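Local coordinates for protein M32 carboxypeptidase (Chitinophagaceae bacterium, PDB 7A03) that probably removes amino acids one at a time from the carboxyl end of peptides, as a metal-dependent carboxypeptidase of the M32 family, at residues E179-L184 and F486-L490; H236-T240 and E268-A272; Q10-Y14 and L70-L74. One frame throughout, in Å; residues are numbered along the deposited sequence.

Interaction 1: residues E179-L184 and F486-L490; sequences EVKTAL and FSYFL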
ATOM      1  N   GLU A 179      -5.640   6.168 -19.264  1.00 18.18           N
ATOM      2  CA  GLU A 179      -6.482   4.985 -19.423  1.00 20.19           C
ATOM      3  C   GLU A 179      -7.528   4.885 -18.315  1.00 20.89           C
ATOM      4  O   GLU A 179      -8.688   4.551 -18.579  1.00 20.62           O
ATOM      5  CB  GLU A 179      -5.613   3.729 -19.503  1.00 19.26           C
ATOM      6  CG  GLU A 179      -4.938   3.553 -20.853  1.00 21.48           C
ATOM      7  CD  GLU A 179      -3.639   2.762 -20.797  1.00 32.87           C
ATOM      8  OE1 GLU A 179      -3.181   2.415 -19.688  1.00 30.12           O
ATOM      9  OE2 GLU A 179      -3.081   2.469 -21.877  1.00 33.79           O
ATOM     10  N   VAL A 180      -7.137   5.158 -17.070  1.00 17.91           N
ATOM     11  CA  VAL A 180      -8.108   5.198 -15.977  1.00 16.76           C
ATOM     12  C   VAL A 180      -9.268   6.118 -16.336  1.00 17.59           C
ATOM     13  O   VAL A 180     -10.441   5.727 -16.262  1.00 18.10           O
ATOM     14  CB  VAL A 180      -7.435   5.612 -14.652  1.00 22.34           C
ATOM     15  CG1 VAL A 180      -8.483   6.012 -13.625  1.00 23.45           C
ATOM     16  CG2 VAL A 180      -6.562   4.493 -14.113  1.00 24.64           C
ATOM     17  N   LYS A 181      -8.959   7.346 -16.754  1.00 19.27           N
ATOM     18  CA  LYS A 181     -10.016   8.289 -17.105  1.00 19.51           C
ATOM     19  C   LYS A 181     -10.873   7.735 -18.236  1.00 21.80           C
ATOM     20  O   LYS A 181     -12.091   7.551 -18.082  1.00 24.48           O
ATOM     21  CB  LYS A 181      -9.421   9.647 -17.490  1.00 19.84           C
ATOM     22  CG  LYS A 181     -10.459  10.739 -17.747  1.00 34.11           C
ATOM     23  CD  LYS A 181     -10.909  10.767 -19.208  1.00 39.49           C
ATOM     24  CE  LYS A 181     -12.348  11.239 -19.347  1.00 45.91           C
ATOM     25  NZ  LYS A 181     -12.655  11.600 -20.752  1.00 44.34           N
ATOM     26  N   THR A 182     -10.238   7.408 -19.363  1.00 17.05           N
ATOM     27  CA  THR A 182     -11.002   7.146 -20.579  1.00 17.45           C
ATOM     28  C   THR A 182     -11.758   5.831 -20.504  1.00 19.35           C
ATOM     29  O   THR A 182     -12.746   5.663 -21.218  1.00 18.99           O
ATOM     30  CB  THR A 182     -10.086   7.116 -21.816  1.00 18.11           C
ATOM     31  OG1 THR A 182      -9.095   6.105 -21.669  1.00 21.05           O
ATOM     32  CG2 THR A 182      -9.391   8.465 -22.007  1.00 20.99           C
ATOM     33  N   ALA A 183     -11.338   4.904 -19.644  1.00 16.96           N
ATOM     34  CA  ALA A 183     -11.998   3.614 -19.553  1.00 16.89           C
ATOM     35  C   ALA A 183     -12.942   3.516 -18.363  1.00 17.71           C
ATOM     36  O   ALA A 183     -14.029   2.953 -18.492  1.00 20.13           O
ATOM     37  CB  ALA A 183     -10.960   2.490 -19.473  1.00 19.53           C
ATOM     38  N   LEU A 184     -12.574   4.063 -17.204  1.00 18.72           N
ATOM     39  CA  LEU A 184     -13.443   3.949 -16.043  1.00 16.67           C
ATOM     40  C   LEU A 184     -14.528   5.015 -15.995  1.00 16.46           C
ATOM     41  O   LEU A 184     -15.568   4.776 -15.372  1.00 17.54           O
ATOM     42  CB  LEU A 184     -12.638   3.966 -14.740  1.00 15.74           C
ATOM     43  CG  LEU A 184     -11.611   2.840 -14.588  1.00 15.94           C
ATOM     44  CD1 LEU A 184     -10.996   2.913 -13.185  1.00 16.63           C
ATOM     45  CD2 LEU A 184     -12.186   1.444 -14.854  1.00 16.11           C
ATOM     46  N   PHE A 486      -2.856  -1.561 -17.754  1.00 15.67           N
ATOM     47  CA  PHE A 486      -4.148  -1.292 -17.145  1.00 18.58           C
ATOM     48  C   PHE A 486      -5.259  -2.164 -17.723  1.00 17.98           C
ATOM     49  O   PHE A 486      -6.270  -2.393 -17.048  1.00 16.23           O
ATOM     50  CB  PHE A 486      -4.493   0.194 -17.314  1.00 16.86           C
ATOM     51  CG  PHE A 486      -5.872   0.547 -16.855  1.00 18.50           C
ATOM     52  CD1 PHE A 486      -6.143   0.697 -15.501  1.00 17.43           C
ATOM     53  CD2 PHE A 486      -6.908   0.694 -17.765  1.00 15.74           C
ATOM     54  CE1 PHE A 486      -7.411   0.999 -15.059  1.00 19.31           C
ATOM     55  CE2 PHE A 486      -8.183   0.996 -17.320  1.00 16.77           C
ATOM     56  CZ  PHE A 486      -8.434   1.158 -15.970  1.00 20.14           C
ATOM     57  N   SER A 487      -5.100  -2.645 -18.960  1.00 19.60           N
ATOM     58  CA  SER A 487      -6.137  -3.459 -19.590  1.00 19.35           C
ATOM     59  C   SER A 487      -6.565  -4.642 -18.719  1.00 17.21           C
ATOM     60  O   SER A 487      -7.739  -5.043 -18.720  1.00 16.83           O
ATOM     61  CB  SER A 487      -5.655  -3.942 -20.955  1.00 21.07           C
ATOM     62  OG  SER A 487      -4.470  -4.710 -20.835  1.00 22.10           O
ATOM     63  N   TYR A 488      -5.626  -5.231 -17.978  1.00 16.40           N
ATOM     64  CA  TYR A 488      -5.985  -6.355 -17.121  1.00 15.21           C
ATOM     65  C   TYR A 488      -7.005  -5.939 -16.065  1.00 15.00           C
ATOM     66  O   TYR A 488      -8.019  -6.633 -15.844  1.00 17.09           O
ATOM     67  CB  TYR A 488      -4.732  -6.909 -16.450  1.00 16.20           C
ATOM     68  CG  TYR A 488      -3.804  -7.717 -17.333  1.00 16.33           C
ATOM     69  CD1 TYR A 488      -2.767  -7.113 -18.019  1.00 21.70           C
ATOM     70  CD2 TYR A 488      -3.947  -9.096 -17.440  1.00 15.28           C
ATOM     71  CE1 TYR A 488      -1.902  -7.859 -18.801  1.00 22.38           C
ATOM     72  CE2 TYR A 488      -3.087  -9.855 -18.218  1.00 20.92           C
ATOM     73  CZ  TYR A 488      -2.067  -9.228 -18.893  1.00 20.10           C
ATOM     74  OH  TYR A 488      -1.207  -9.976 -19.658  1.00 26.07           O
ATOM     75  N   PHE A 489      -6.736  -4.817 -15.380  1.00 14.78           N
ATOM     76  CA  PHE A 489      -7.694  -4.308 -14.410  1.00 14.85           C
ATOM     77  C   PHE A 489      -9.018  -3.986 -15.087  1.00 14.92           C
ATOM     78  O   PHE A 489     -10.087  -4.273 -14.536  1.00 14.89           O
ATOM     79  CB  PHE A 489      -7.156  -3.066 -13.707  1.00 16.24           C
ATOM     80  CG  PHE A 489      -8.058  -2.559 -12.631  1.00 14.96           C
ATOM     81  CD1 PHE A 489      -7.986  -3.075 -11.339  1.00 15.91           C
ATOM     82  CD2 PHE A 489      -8.991  -1.582 -12.901  1.00 14.44           C
ATOM     83  CE1 PHE A 489      -8.840  -2.614 -10.343  1.00 14.43           C
ATOM     84  CE2 PHE A 489      -9.851  -1.119 -11.905  1.00 14.31           C
ATOM     85  CZ  PHE A 489      -9.766  -1.635 -10.624  1.00 14.46           C
ATOM     86  N   LEU A 490      -8.967  -3.401 -16.293  1.00 15.24           N
ATOM     87  CA  LEU A 490     -10.211  -3.046 -16.962  1.00 15.56           C
ATOM     88  C   LEU A 490     -11.048  -4.287 -17.236  1.00 15.72           C
ATOM     89  O   LEU A 490     -12.256  -4.296 -16.982  1.00 15.80           O
ATOM     90  CB  LEU A 490      -9.951  -2.264 -18.248  1.00 15.91           C
ATOM     91  CG  LEU A 490     -11.217  -1.835 -19.009  1.00 17.71           C
ATOM     92  CD1 LEU A 490     -12.119  -1.004 -18.119  1.00 20.30           C
ATOM     93  CD2 LEU A 490     -10.901  -1.089 -20.302  1.00 23.47           C
TER
HETATM   94  O   HOH W   1      -1.641   0.541 -19.260  1.00 24.92           O
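Glu179–Leu184 and Phe486–Leu490 are helical segments that run in roughly the same direction, 28° apart, with axes 10.9 Å apart at closest approach; Glu179 faces Phe486 at one end and Ala183 faces Leu490 at the other. The contact turns on Phe486, whose ring enters the neighbouring helix as a knob into a hole walled by Glu179, Val180, Ala183 and Leu184. Its CG lies anti to the backbone N (chi1 174°), which sends the ring across the groove. The backbone of Val180 lies over one face, near the rim, and the side chain of Val180 crosses the ring at about a right angle, its CG2 3.7 Å from Phe486 CE1. The ring edge meets methyl and methine groups: Ala183 CB is 3.8 Å from Phe486 CE2, and Leu184 CG is 3.9 Å from Phe486 CZ. Leu490 extends the apolar seam, with CD2 at 3.7 Å from Ala183 CB, while the side chains of Leu184 and Leu490 pass in opposite directions, Leu184 CD2 lying against Leu490 CD1.

At the polar end, the Glu179 carboxylate reaches alongside Phe486 in the opposite sense, its plane 21° from that of the ring, and Glu179 OE1 comes to 3.5 Å from Phe486 CB. A water here donates a short bond to Glu179 OE1 and accepts one from Phe486 N, 2.9 Å from the water oxygen, and so links the carboxylate to the backbone NH where no direct hydrogen bond joins the two segments.

Two further helices pack round the contact. Phe427 of helix 420-439 meets the rings of both Phe486 and Phe489 edge-to-face and also touches Val180, while helix 358-374 brings His359 edge-to-face against Phe489 and Phe360 against Leu184.

Interaction 2: residues H236-T240 and E268-A272; sequences HPFTT and EGGHA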
ATOM      1  N   HIS A 236      -6.263   1.515  12.937  1.00 14.12           N
ATOM      2  CA  HIS A 236      -6.130   1.447  11.484  1.00 14.69           C
ATOM      3  C   HIS A 236      -5.420   0.147  11.145  1.00 13.82           C
ATOM      4  O   HIS A 236      -4.239  -0.026  11.511  1.00 16.68           O
ATOM      5  CB  HIS A 236      -5.335   2.637  10.957  1.00 19.63           C
ATOM      6  CG  HIS A 236      -5.981   3.953  11.241  1.00 26.99           C
ATOM      7  ND1 HIS A 236      -5.547   4.795  12.243  1.00 31.25           N
ATOM      8  CD2 HIS A 236      -7.053   4.557  10.676  1.00 27.41           C
ATOM      9  CE1 HIS A 236      -6.315   5.871  12.272  1.00 27.95           C
ATOM     10  NE2 HIS A 236      -7.229   5.755  11.326  1.00 29.64           N
ATOM     11  N   PRO A 237      -6.081  -0.784  10.474  1.00 16.53           N
ATOM     12  CA  PRO A 237      -5.444  -2.065  10.154  1.00 14.46           C
ATOM     13  C   PRO A 237      -4.111  -1.899   9.439  1.00 14.36           C
ATOM     14  O   PRO A 237      -3.942  -1.046   8.563  1.00 14.77           O
ATOM     15  CB  PRO A 237      -6.476  -2.748   9.256  1.00 17.22           C
ATOM     16  CG  PRO A 237      -7.794  -2.207   9.744  1.00 21.12           C
ATOM     17  CD  PRO A 237      -7.518  -0.769  10.139  1.00 16.74           C
ATOM     18  N   PHE A 238      -3.161  -2.748   9.800  1.00 13.08           N
ATOM     19  CA  PHE A 238      -1.853  -2.745   9.160  1.00 11.08           C
ATOM     20  C   PHE A 238      -1.203  -4.111   9.325  1.00 12.03           C
ATOM     21  O   PHE A 238      -1.678  -4.966  10.074  1.00 11.53           O
ATOM     22  CB  PHE A 238      -0.933  -1.626   9.700  1.00 12.29           C
ATOM     23  CG  PHE A 238      -0.505  -1.803  11.148  1.00 14.68           C
ATOM     24  CD1 PHE A 238      -1.288  -1.312  12.183  1.00 14.48           C
ATOM     25  CD2 PHE A 238       0.668  -2.451  11.458  1.00 15.31           C
ATOM     26  CE1 PHE A 238      -0.907  -1.450  13.524  1.00 11.99           C
ATOM     27  CE2 PHE A 238       1.069  -2.589  12.794  1.00 15.23           C
ATOM     28  CZ  PHE A 238       0.267  -2.097  13.824  1.00 15.32           C
ATOM     29  N   THR A 239      -0.104  -4.294   8.596  1.00 12.17           N
ATOM     30  CA  THR A 239       0.752  -5.462   8.678  1.00 10.93           C
ATOM     31  C   THR A 239       2.157  -4.977   9.006  1.00 11.53           C
ATOM     32  O   THR A 239       2.623  -3.978   8.447  1.00 13.57           O
ATOM     33  CB  THR A 239       0.755  -6.219   7.330  1.00 11.56           C
ATOM     34  OG1 THR A 239      -0.559  -6.715   7.066  1.00 12.77           O
ATOM     35  CG2 THR A 239       1.712  -7.398   7.357  1.00 12.58           C
ATOM     36  N   THR A 240       2.836  -5.676   9.921  1.00 11.93           N
ATOM     37  CA  THR A 240       4.213  -5.352  10.264  1.00 10.18           C
ATOM     38  C   THR A 240       4.989  -6.642  10.448  1.00 13.81           C
ATOM     39  O   THR A 240       4.483  -7.615  11.019  1.00 15.82           O
ATOM     40  CB  THR A 240       4.294  -4.478  11.526  1.00 10.18           C
ATOM     41  OG1 THR A 240       5.644  -4.002  11.703  1.00 13.57           O
ATOM     42  CG2 THR A 240       3.868  -5.251  12.782  1.00 14.03           C
ATOM     43  N   GLU A 268      -4.979  -7.357   4.833  1.00 11.93           N
ATOM     44  CA  GLU A 268      -3.750  -7.520   5.607  1.00 11.79           C
ATOM     45  C   GLU A 268      -3.166  -8.915   5.436  1.00 11.67           C
ATOM     46  O   GLU A 268      -1.945  -9.066   5.347  1.00 11.35           O
ATOM     47  CB  GLU A 268      -3.979  -7.208   7.089  1.00 11.74           C
ATOM     48  CG  GLU A 268      -4.541  -5.825   7.356  1.00 14.06           C
ATOM     49  CD  GLU A 268      -3.732  -4.704   6.721  1.00 12.83           C
ATOM     50  OE1 GLU A 268      -2.510  -4.828   6.588  1.00 12.02           O
ATOM     51  OE2 GLU A 268      -4.338  -3.685   6.334  1.00 15.58           O
ATOM     52  N   GLY A 269      -4.015  -9.943   5.370  1.00 11.57           N
ATOM     53  CA  GLY A 269      -3.519 -11.269   5.073  1.00 11.38           C
ATOM     54  C   GLY A 269      -2.652 -11.294   3.833  1.00 12.92           C
ATOM     55  O   GLY A 269      -1.626 -11.982   3.789  1.00 13.04           O
ATOM     56  N   GLY A 270      -3.054 -10.550   2.797  1.00 11.72           N
ATOM     57  CA  GLY A 270      -2.256 -10.564   1.575  1.00 12.41           C
ATOM     58  C   GLY A 270      -0.859 -10.001   1.783  1.00 11.04           C
ATOM     59  O   GLY A 270       0.152 -10.589   1.334  1.00 13.06           O
ATOM     60  N   HIS A 271      -0.784  -8.870   2.506  1.00 10.89           N
ATOM     61  CA  HIS A 271       0.533  -8.355   2.926  1.00 12.86           C
ATOM     62  C   HIS A 271       1.313  -9.400   3.728  1.00 12.07           C
ATOM     63  O   HIS A 271       2.530  -9.602   3.530  1.00 12.87           O
ATOM     64  CB  HIS A 271       0.373  -7.135   3.826  1.00 12.70           C
ATOM     65  CG  HIS A 271      -0.021  -5.867   3.130  1.00 12.51           C
ATOM     66  ND1 HIS A 271       0.610  -5.391   1.997  1.00 14.88           N
ATOM     67  CD2 HIS A 271      -0.963  -4.951   3.450  1.00 13.72           C
ATOM     68  CE1 HIS A 271       0.069  -4.231   1.652  1.00 13.58           C
ATOM     69  NE2 HIS A 271      -0.896  -3.948   2.511  1.00 14.27           N
ATOM     70  N   ALA A 272       0.631 -10.036   4.676  1.00 10.72           N
ATOM     71  CA  ALA A 272       1.320 -10.887   5.635  1.00 12.79           C
ATOM     72  C   ALA A 272       1.856 -12.143   4.971  1.00 12.19           C
ATOM     73  O   ALA A 272       2.949 -12.608   5.311  1.00 11.79           O
ATOM     74  CB  ALA A 272       0.400 -11.240   6.791  1.00 10.47           C
TER
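Thr239 and Glu268 supply the one hydrogen bond between strand and helix: Thr239 OG1 donates to Glu268 OE1 over 2.8 Å, and OE1 accepts through its anti lone pair, turned away from OE2. Glu268 is bent at chi2 (-53°), which folds its carboxylate back over the loop leading into the strand.

Van der Waals contacts fill in around this bond. The carboxylate lies close to the backbone of Phe238, with Glu268 OE1 3.1 Å from Phe238 C, and Glu268 OE2 is 3.7 Å from Pro237 CB. Thr239 also presses on the next helical turn: its OG1 is 3.4 Å from His271 CB, and its CG2 rests 3.9 Å from Ala272 CA. On the sheet side, Val247 and Val249 of the adjacent strand touch both Thr239 and Ala272.

Glu268 and His271 belong with His267 to an HExxH sequence on helix 258-277, consistent with the metal site of this peptidase clan, although no metal is bound to these histidines here. Because Thr239 takes the anti side of OE1, the bond would restrain the rotation of the carboxylate without engaging that oxygen's syn side; Thr239 is thus placed like a second-shell residue for a probable active-site glutamate.

Interaction 3: residues Q10-Y14 and L70-L74; sequences QYAAY and LLHEL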
ATOM      1  N   GLN A  10      34.733 -10.413   3.397  1.00 36.87           N
ATOM      2  CA  GLN A  10      34.181  -9.080   3.193  1.00 31.43           C
ATOM      3  C   GLN A  10      32.664  -9.116   2.997  1.00 27.33           C
ATOM      4  O   GLN A  10      31.942  -8.259   3.532  1.00 27.34           O
ATOM      5  CB  GLN A  10      34.899  -8.397   2.022  1.00 37.15           C
ATOM      6  CG  GLN A  10      34.777  -9.066   0.634  1.00 49.76           C
ATOM      7  CD  GLN A  10      34.946 -10.584   0.637  1.00 61.58           C
ATOM      8  OE1 GLN A  10      35.829 -11.123   1.310  1.00 64.35           O
ATOM      9  NE2 GLN A  10      34.089 -11.278  -0.108  1.00 61.79           N
ATOM     10  N   TYR A  11      32.152 -10.087   2.237  1.00 22.59           N
ATOM     11  CA  TYR A  11      30.701 -10.186   2.125  1.00 22.52           C
ATOM     12  C   TYR A  11      30.077 -10.514   3.475  1.00 21.62           C
ATOM     13  O   TYR A  11      29.014  -9.981   3.819  1.00 21.01           O
ATOM     14  CB  TYR A  11      30.284 -11.194   1.049  1.00 22.43           C
ATOM     15  CG  TYR A  11      28.794 -11.166   0.784  1.00 16.93           C
ATOM     16  CD1 TYR A  11      28.249 -10.263  -0.114  1.00 19.92           C
ATOM     17  CD2 TYR A  11      27.933 -12.032   1.453  1.00 19.04           C
ATOM     18  CE1 TYR A  11      26.879 -10.212  -0.343  1.00 18.92           C
ATOM     19  CE2 TYR A  11      26.566 -11.991   1.235  1.00 19.05           C
ATOM     20  CZ  TYR A  11      26.051 -11.090   0.321  1.00 19.92           C
ATOM     21  OH  TYR A  11      24.699 -11.041   0.101  1.00 19.59           O
ATOM     22  N   ALA A  12      30.732 -11.375   4.268  1.00 18.67           N
ATOM     23  CA  ALA A  12      30.217 -11.672   5.598  1.00 19.24           C
ATOM     24  C   ALA A  12      30.207 -10.427   6.476  1.00 19.53           C
ATOM     25  O   ALA A  12      29.303 -10.259   7.300  1.00 20.00           O
ATOM     26  CB  ALA A  12      31.018 -12.803   6.249  1.00 24.24           C
ATOM     27  N   ALA A  13      31.180  -9.525   6.292  1.00 19.18           N
ATOM     28  CA  ALA A  13      31.157  -8.292   7.082  1.00 23.81           C
ATOM     29  C   ALA A  13      30.017  -7.378   6.647  1.00 21.22           C
ATOM     30  O   ALA A  13      29.367  -6.735   7.486  1.00 19.48           O
ATOM     31  CB  ALA A  13      32.507  -7.575   7.002  1.00 19.69           C
ATOM     32  N   TYR A  14      29.751  -7.321   5.337  1.00 20.29           N
ATOM     33  CA  TYR A  14      28.573  -6.606   4.847  1.00 19.63           C
ATOM     34  C   TYR A  14      27.288  -7.157   5.468  1.00 20.81           C
ATOM     35  O   TYR A  14      26.433  -6.399   5.953  1.00 18.16           O
ATOM     36  CB  TYR A  14      28.532  -6.687   3.321  1.00 15.78           C
ATOM     37  CG  TYR A  14      27.165  -6.478   2.718  1.00 16.30           C
ATOM     38  CD1 TYR A  14      26.620  -5.202   2.608  1.00 14.88           C
ATOM     39  CD2 TYR A  14      26.428  -7.553   2.234  1.00 19.86           C
ATOM     40  CE1 TYR A  14      25.355  -5.003   2.039  1.00 14.77           C
ATOM     41  CE2 TYR A  14      25.182  -7.369   1.677  1.00 17.47           C
ATOM     42  CZ  TYR A  14      24.647  -6.094   1.573  1.00 18.15           C
ATOM     43  OH  TYR A  14      23.391  -5.945   1.006  1.00 15.57           O
ATOM     44  N   LEU A  70      33.108  -0.693   2.435  1.00 23.08           N
ATOM     45  CA  LEU A  70      32.846  -2.106   2.180  1.00 22.63           C
ATOM     46  C   LEU A  70      31.999  -2.302   0.923  1.00 20.47           C
ATOM     47  O   LEU A  70      32.276  -3.183   0.101  1.00 22.94           O
ATOM     48  CB  LEU A  70      32.133  -2.687   3.394  1.00 26.40           C
ATOM     49  CG  LEU A  70      32.023  -4.192   3.585  1.00 28.33           C
ATOM     50  CD1 LEU A  70      33.387  -4.853   3.486  1.00 30.84           C
ATOM     51  CD2 LEU A  70      31.402  -4.430   4.949  1.00 24.76           C
ATOM     52  N   LEU A  71      30.933  -1.515   0.776  1.00 20.07           N
ATOM     53  CA  LEU A  71      30.081  -1.662  -0.401  1.00 20.16           C
ATOM     54  C   LEU A  71      30.857  -1.366  -1.675  1.00 22.73           C
ATOM     55  O   LEU A  71      30.716  -2.074  -2.681  1.00 24.59           O
ATOM     56  CB  LEU A  71      28.877  -0.733  -0.292  1.00 18.51           C
ATOM     57  CG  LEU A  71      27.865  -1.159   0.762  1.00 19.53           C
ATOM     58  CD1 LEU A  71      26.885  -0.028   1.035  1.00 17.31           C
ATOM     59  CD2 LEU A  71      27.144  -2.422   0.305  1.00 22.38           C
ATOM     60  N   HIS A  72      31.689  -0.326  -1.648  1.00 20.59           N
ATOM     61  CA  HIS A  72      32.479   0.010  -2.828  1.00 23.25           C
ATOM     62  C   HIS A  72      33.512  -1.065  -3.148  1.00 27.23           C
ATOM     63  O   HIS A  72      33.796  -1.316  -4.325  1.00 33.05           O
ATOM     64  CB  HIS A  72      33.119   1.382  -2.631  1.00 24.13           C
ATOM     65  CG  HIS A  72      32.191   2.522  -2.911  1.00 32.22           C
ATOM     66  ND1 HIS A  72      31.659   2.758  -4.161  1.00 36.16           N
ATOM     67  CD2 HIS A  72      31.702   3.496  -2.106  1.00 34.85           C
ATOM     68  CE1 HIS A  72      30.881   3.824  -4.115  1.00 35.10           C
ATOM     69  NE2 HIS A  72      30.891   4.293  -2.880  1.00 32.64           N
ATOM     70  N   GLU A  73      34.065  -1.721  -2.126  1.00 26.42           N
ATOM     71  CA  GLU A  73      34.979  -2.834  -2.368  1.00 28.48           C
ATOM     72  C   GLU A  73      34.244  -4.034  -2.955  1.00 28.97           C
ATOM     73  O   GLU A  73      34.727  -4.670  -3.897  1.00 29.17           O
ATOM     74  CB  GLU A  73      35.682  -3.213  -1.068  1.00 30.26           C
ATOM     75  CG  GLU A  73      36.453  -4.517  -1.117  1.00 33.40           C
ATOM     76  CD  GLU A  73      36.981  -4.925   0.251  1.00 46.96           C
ATOM     77  OE1 GLU A  73      36.506  -4.368   1.267  1.00 47.12           O
ATOM     78  OE2 GLU A  73      37.876  -5.797   0.308  1.00 51.28           O
ATOM     79  N   LEU A  74      33.062  -4.342  -2.427  1.00 27.80           N
ATOM     80  CA  LEU A  74      32.311  -5.499  -2.891  1.00 24.78           C
ATOM     81  C   LEU A  74      31.720  -5.293  -4.277  1.00 26.23           C
ATOM     82  O   LEU A  74      31.441  -6.282  -4.970  1.00 26.26           O
ATOM     83  CB  LEU A  74      31.216  -5.834  -1.881  1.00 27.12           C
ATOM     84  CG  LEU A  74      31.773  -6.520  -0.636  1.00 23.22           C
ATOM     85  CD1 LEU A  74      30.875  -6.312   0.578  1.00 23.51           C
ATOM     86  CD2 LEU A  74      31.936  -7.989  -0.945  1.00 25.07           C
TER
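Leu74 and Leu70, one turn apart, are the two bumps that helix 65-74 pushes into helix 9-37. The axes of these short segments lie 10.1 Å apart at their closest and run at 139°, pairing Tyr11 with Leu74 and Tyr14 with Leu70. Leu74 forks over the first turn. Its CD2 fits the hollow between Gln10 and Tyr11, 3.4 Å from Gln10 CG and 3.8 Å from Tyr11 N, while CD1 drops against Tyr14 CB at 3.6 Å. Gln10 has its CG tucked between the backbone N and the carbonyl carbon (chi1 62°), a placement that lays CG against Leu74; beyond it the chain bends at chi2.

Leu70 spans from the carbonyl oxygen of Gln10, against which CD1 lies, to the notch between Ala13 and Tyr14, which CD2 enters, 3.4 Å from Tyr14 N and 3.9 Å from Ala13 CB. This is oblique, roughly antiparallel helix-helix packing in a mainly helical peptidase, with Leu70 and Leu74 forming the ridge, and it joins the N-terminal end of the long first helix to the last turn of helix 65-74.

Beside the two leucines, Leu71 approaches the Tyr14 ring obliquely, its CD2 3.6 Å from Tyr14 CE1. The side chain of Tyr11 sets off away from helix 65-74, yet Leu74 CD2 lies at the edge of its ring, and Tyr14 CD2 lies over one of the ring's faces. The hydroxyls of both tyrosines reach helix 82-100, where Tyr14 OH is hydrogen-bonded to Ser91 OG and Tyr11 OH to Asn87 ND2; Ile88 of the same helix touches both Tyr14 and Leu74.

How the interactions relate
The three contacts touch nowhere and share no helix or strand. The centre of interaction 2 lies about 10 Å from the centre of the chain, those of interactions 1 and 3 about 20 and 32 Å. All three are partly buried, and interaction 3, farthest out, includes the exposed Glu73. Their chemistry differs too: interaction 2 hangs on a direct hydrogen bond to a probable active-site glutamate, whereas 1 and 3 are helix-on-helix packing without direct hydrogen bonds. Interaction 1 centres on an aromatic knob between roughly parallel segments and adds a bridging water; interaction 3 uses leucines between opposed ones. Helix 9-37 begins at interaction 3, and its Trp33 touches Phe238 and Thr240 of interaction 2.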